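Glucanase (Klebsiella pneumoniae, PDB 5GY3) probably cuts internal beta-1,4-glucosidic bonds in cellulose and related beta-glucans, as an endoglucanase of glycoside hydrolase family 8. Local coordinates at residues Y122-F127 and Q131-G136; D81-S86 and K138-N143. One frame throughout, in Å; residues are numbered along the deposited sequence.

Contact 1 of 2, residues Y122-F127 and Q131-G136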
# COMPACT_ATOMS: atom_id res chain seq x y z
N TYR A 122 -15.49 -10.13 1.30
CA TYR A 122 -16.16 -8.88 0.94
C TYR A 122 -15.46 -8.04 -0.13
O TYR A 122 -16.12 -7.17 -0.71
CB TYR A 122 -16.33 -8.00 2.18
CG TYR A 122 -17.24 -8.62 3.20
CD1 TYR A 122 -18.62 -8.57 3.06
CD2 TYR A 122 -16.71 -9.25 4.32
CE1 TYR A 122 -19.45 -9.15 4.01
CE2 TYR A 122 -17.53 -9.82 5.27
CZ TYR A 122 -18.90 -9.76 5.11
OH TYR A 122 -19.70 -10.34 6.07
N THR A 123 -14.16 -8.22 -0.36
CA THR A 123 -13.48 -7.37 -1.34
C THR A 123 -12.99 -8.11 -2.58
O THR A 123 -12.63 -7.45 -3.56
CB THR A 123 -12.27 -6.64 -0.71
OG1 THR A 123 -11.14 -7.52 -0.61
CG2 THR A 123 -12.62 -6.07 0.67
N VAL A 124 -12.97 -9.43 -2.57
CA VAL A 124 -12.47 -10.20 -3.71
C VAL A 124 -13.65 -10.71 -4.51
O VAL A 124 -14.57 -11.33 -3.96
CB VAL A 124 -11.56 -11.35 -3.25
CG1 VAL A 124 -11.29 -12.31 -4.43
CG2 VAL A 124 -10.25 -10.79 -2.73
N VAL A 125 -13.63 -10.43 -5.82
CA VAL A 125 -14.71 -10.83 -6.70
C VAL A 125 -14.13 -11.54 -7.91
O VAL A 125 -12.93 -11.44 -8.21
CB VAL A 125 -15.59 -9.64 -7.14
CG1 VAL A 125 -16.21 -8.96 -5.92
CG2 VAL A 125 -14.77 -8.65 -7.96
N THR A 126 -14.99 -12.29 -8.59
CA THR A 126 -14.67 -12.91 -9.87
C THR A 126 -15.08 -11.96 -10.98
O THR A 126 -16.25 -11.57 -11.05
CB THR A 126 -15.41 -14.24 -10.02
OG1 THR A 126 -15.16 -15.06 -8.88
CG2 THR A 126 -14.95 -14.96 -11.28
N PHE A 127 -14.15 -11.60 -11.86
CA PHE A 127 -14.42 -10.61 -12.90
C PHE A 127 -13.40 -10.78 -14.02
O PHE A 127 -12.21 -10.96 -13.75
CB PHE A 127 -14.34 -9.20 -12.33
CG PHE A 127 -15.04 -8.15 -13.17
CD1 PHE A 127 -16.41 -7.93 -13.03
CD2 PHE A 127 -14.33 -7.36 -14.05
CE1 PHE A 127 -17.06 -6.96 -13.78
CE2 PHE A 127 -14.96 -6.39 -14.80
CZ PHE A 127 -16.33 -6.18 -14.67
N GLN A 131 -9.77 -13.63 -10.26
CA GLN A 131 -10.05 -13.12 -8.93
C GLN A 131 -9.37 -11.77 -8.79
O GLN A 131 -8.18 -11.65 -9.08
CB GLN A 131 -9.55 -14.06 -7.84
CG GLN A 131 -10.20 -15.45 -7.88
CD GLN A 131 -11.70 -15.38 -7.70
OE1 GLN A 131 -12.19 -15.21 -6.57
NE2 GLN A 131 -12.45 -15.51 -8.80
N VAL A 132 -10.12 -10.75 -8.35
CA VAL A 132 -9.59 -9.39 -8.22
C VAL A 132 -10.05 -8.82 -6.88
O VAL A 132 -11.18 -9.05 -6.44
CB VAL A 132 -10.03 -8.48 -9.39
CG1 VAL A 132 -9.77 -9.15 -10.73
CG2 VAL A 132 -11.48 -8.15 -9.31
N MET A 133 -9.17 -8.04 -6.24
CA MET A 133 -9.50 -7.33 -5.02
C MET A 133 -9.93 -5.90 -5.36
O MET A 133 -9.18 -5.14 -5.97
CB MET A 133 -8.30 -7.29 -4.07
CG MET A 133 -8.58 -6.50 -2.81
SD MET A 133 -7.18 -6.46 -1.66
CE MET A 133 -7.18 -8.16 -1.07
N LEU A 134 -11.16 -5.57 -4.97
CA LEU A 134 -11.69 -4.22 -5.14
C LEU A 134 -10.97 -3.24 -4.20
O LEU A 134 -10.50 -3.64 -3.13
CB LEU A 134 -13.18 -4.20 -4.82
CG LEU A 134 -14.10 -5.07 -5.69
CD1 LEU A 134 -15.47 -5.19 -5.07
CD2 LEU A 134 -14.20 -4.47 -7.07
N PRO A 135 -10.88 -1.96 -4.57
CA PRO A 135 -10.28 -0.97 -3.66
C PRO A 135 -11.09 -0.75 -2.39
O PRO A 135 -10.54 -0.24 -1.41
CB PRO A 135 -10.23 0.31 -4.50
CG PRO A 135 -10.27 -0.15 -5.93
CD PRO A 135 -11.13 -1.39 -5.91
N GLY A 136 -12.38 -1.06 -2.42
CA GLY A 136 -13.26 -0.96 -1.26
C GLY A 136 -14.52 -1.74 -1.54
O GLY A 136 -14.82 -2.07 -2.69
O HOH W 1 -14.85 -15.00 -5.92
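Gln-131 swings its carboxamide across to Thr-126, its neighbour in a non-hydrogen-bonded pair of the antiparallel hairpin made by strands 124-127 and 130-133. The chain bends at chi2 (-61°), which folds the amide back over the partner strand, and NE2 donates to Thr-126 OG1 at 2.7 Å, with the hydroxyl close to the amide plane. One water closes a small ring: it donates to Gln-131 OE1 at 2.7 Å and also bonds Thr-126 OG1. Val-124 lies on the same face, its CG1 3.7 Å from Gln-131 OE1 and the two side chains roughly perpendicular.

On the other face Val-125 and Val-132 meet through their CG2 methyls, 3.6 Å apart, over a reciprocal pair of backbone bonds in which each N donates to the other's carbonyl O. Val-125 CG1, turned beside its own backbone N, touches Leu-134 CD1 at 3.9 Å. Past the last bridge, Leu-134 N still donates to Thr-123 O at 2.8 Å. There Thr-123 and Met-133 run alongside each other, OG1 against CG, while the hydroxyl bonds Leu-119 O in helix 106-123.

The face of Val-125 and Val-132 is thus apolar, packed with Leu-134 against Leu-146, whereas the other mixes Val-124 and Met-133 with a polar cluster in which amide, hydroxyl and water pin the rotation of Gln-131 and Thr-126; Leu-173 of helix 167-183 touches Val-124 and Gln-131 there.

Contact 2 of 2, residues D81-S86 and K138-N143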
# COMPACT_ATOMS: atom_id res chain seq x y z
N ASP A 81 -17.03 8.94 6.04
CA ASP A 81 -17.02 7.94 4.98
C ASP A 81 -16.96 6.54 5.60
O ASP A 81 -15.98 6.19 6.25
CB ASP A 81 -15.83 8.16 4.04
CG ASP A 81 -15.87 7.25 2.81
OD1 ASP A 81 -16.67 6.29 2.77
OD2 ASP A 81 -15.08 7.49 1.87
N LYS A 82 -18.01 5.76 5.37
CA LYS A 82 -18.14 4.44 5.97
C LYS A 82 -17.55 3.32 5.11
O LYS A 82 -17.76 2.15 5.41
CB LYS A 82 -19.62 4.15 6.25
CG LYS A 82 -20.27 5.20 7.13
CD LYS A 82 -19.64 5.21 8.52
CE LYS A 82 -20.24 6.30 9.39
NZ LYS A 82 -19.55 6.37 10.71
N ASN A 83 -16.80 3.66 4.07
CA ASN A 83 -16.18 2.65 3.22
C ASN A 83 -14.80 2.30 3.76
O ASN A 83 -14.20 3.04 4.55
CB ASN A 83 -16.08 3.13 1.77
CG ASN A 83 -16.08 1.99 0.75
OD1 ASN A 83 -16.56 0.88 1.01
ND2 ASN A 83 -15.56 2.27 -0.43
N ASN A 84 -14.30 1.15 3.33
CA ASN A 84 -12.96 0.71 3.68
C ASN A 84 -12.01 1.03 2.53
O ASN A 84 -12.42 1.44 1.44
CB ASN A 84 -12.95 -0.80 3.97
CG ASN A 84 -13.19 -1.63 2.71
OD1 ASN A 84 -14.27 -1.56 2.11
ND2 ASN A 84 -12.19 -2.41 2.31
N ALA A 85 -10.72 0.86 2.80
CA ALA A 85 -9.70 0.92 1.76
C ALA A 85 -8.92 -0.38 1.86
O ALA A 85 -8.27 -0.64 2.88
CB ALA A 85 -8.78 2.14 1.93
N SER A 86 -9.02 -1.22 0.83
CA SER A 86 -8.57 -2.60 0.96
C SER A 86 -7.06 -2.70 1.19
O SER A 86 -6.61 -3.67 1.80
CB SER A 86 -8.98 -3.40 -0.27
OG SER A 86 -10.38 -3.36 -0.41
N LYS A 138 -17.63 -0.88 -1.37
CA LYS A 138 -18.60 -0.14 -2.16
C LYS A 138 -17.92 0.91 -3.04
O LYS A 138 -16.86 1.44 -2.69
CB LYS A 138 -19.64 0.58 -1.29
CG LYS A 138 -20.58 -0.36 -0.54
CD LYS A 138 -21.74 0.40 0.09
CE LYS A 138 -21.44 1.87 0.32
NZ LYS A 138 -20.47 2.11 1.42
N GLY A 139 -18.56 1.22 -4.17
CA GLY A 139 -18.19 2.36 -4.97
C GLY A 139 -17.29 2.07 -6.16
O GLY A 139 -17.09 2.96 -6.99
N PHE A 140 -16.75 0.85 -6.27
CA PHE A 140 -15.80 0.54 -7.33
C PHE A 140 -16.30 -0.52 -8.29
O PHE A 140 -15.61 -0.82 -9.27
CB PHE A 140 -14.46 0.10 -6.72
CG PHE A 140 -13.86 1.15 -5.85
CD1 PHE A 140 -13.17 2.21 -6.42
CD2 PHE A 140 -14.03 1.12 -4.48
CE1 PHE A 140 -12.62 3.22 -5.63
CE2 PHE A 140 -13.49 2.11 -3.67
CZ PHE A 140 -12.79 3.17 -4.24
N ASN A 141 -17.47 -1.11 -8.02
CA ASN A 141 -18.05 -2.12 -8.89
C ASN A 141 -19.07 -1.38 -9.73
O ASN A 141 -20.20 -1.14 -9.32
CB ASN A 141 -18.67 -3.27 -8.11
CG ASN A 141 -18.87 -4.51 -8.96
OD1 ASN A 141 -19.26 -4.43 -10.12
ND2 ASN A 141 -18.60 -5.68 -8.37
N LEU A 142 -18.62 -0.92 -10.87
CA LEU A 142 -19.50 -0.42 -11.90
C LEU A 142 -19.92 -1.68 -12.65
O LEU A 142 -19.34 -2.75 -12.46
CB LEU A 142 -18.77 0.63 -12.74
CG LEU A 142 -18.38 1.94 -12.02
CD1 LEU A 142 -17.33 1.79 -10.93
CD2 LEU A 142 -17.88 2.98 -13.01
N ASN A 143 -20.99 -1.58 -13.42
CA ASN A 143 -21.61 -2.83 -13.87
C ASN A 143 -20.64 -3.68 -14.70
O ASN A 143 -20.21 -4.75 -14.26
CB ASN A 143 -22.88 -2.52 -14.64
CG ASN A 143 -23.82 -1.61 -13.84
OD1 ASN A 143 -24.07 -1.86 -12.66
ND2 ASN A 143 -24.33 -0.56 -14.49
O HOH W 2 -19.87 1.13 4.27
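Two irregular loops approach here without strand pairing, their nearest CA atoms, those of Asn-83 and Lys-138, standing 6.5 Å apart. The direct hydrogen bonds across the gap all come from the side chain of Asn-83, which sets off toward the other loop, CG roughly anti to the backbone N (chi1 -153°). Its carboxamide grips both polar backbone atoms of Lys-138. OD1 accepts from Lys-138 N at 3.1 Å, the donor tilted 23° from the carbonyl plane, and ND2 gives a short but bent bond to Lys-138 O, 2.7 Å long with only 125° at the hydrogen, so it counts as weak. Having a partner at each end should restrain the amide from flipping about chi2. ND2 also sits 3.8 Å from Phe-140 CE2, approaching the ring obliquely.

The base of Asn-83 is held as well: its backbone N donates to Asp-81 OD1 at 2.9 Å, meeting the carboxylate from above its plane. Asp-81 OD2 in turn bonds Trp-69 NE1, which ties this turn to the preceding part of the fold. On the solvent side the Lys-138 chain, bent at chi3 and chi4, brings NZ round to a water at 3.1 Å, and the same water donates to Lys-82 O.

Asp-81 with Asn-83 forms an Asx turn, just ahead of Ala-85, the N-cap residue of helix 86-103. An asparagine side chain here imitates a backbone pairing, joining at the surface two loops of the (alpha/alpha)6 barrel known for glycoside hydrolase family 8: one leads into that helix, the other links strands 130-133 and 145-148.

The two contacts have centres about 10 Å apart, and in sequence the hairpin of contact 1 falls between the loops joined in contact 2. They also touch directly: Ser-86 OG lies 2.7 Å from Leu-134 O and Ser-86 N lies 2.9 Å from Pro-135 O, both probable hydrogen bonds, which would fasten the start of helix 86-103 to the chain leaving the hairpin. Asp-87, the predicted nucleophile, follows immediately in that helix. Its side chain is about 7 Å from that of Met-133 in contact 1 and about 9 Å from that of Phe-140 in contact 2, so one edge of each contact comes near the predicted nucleophile.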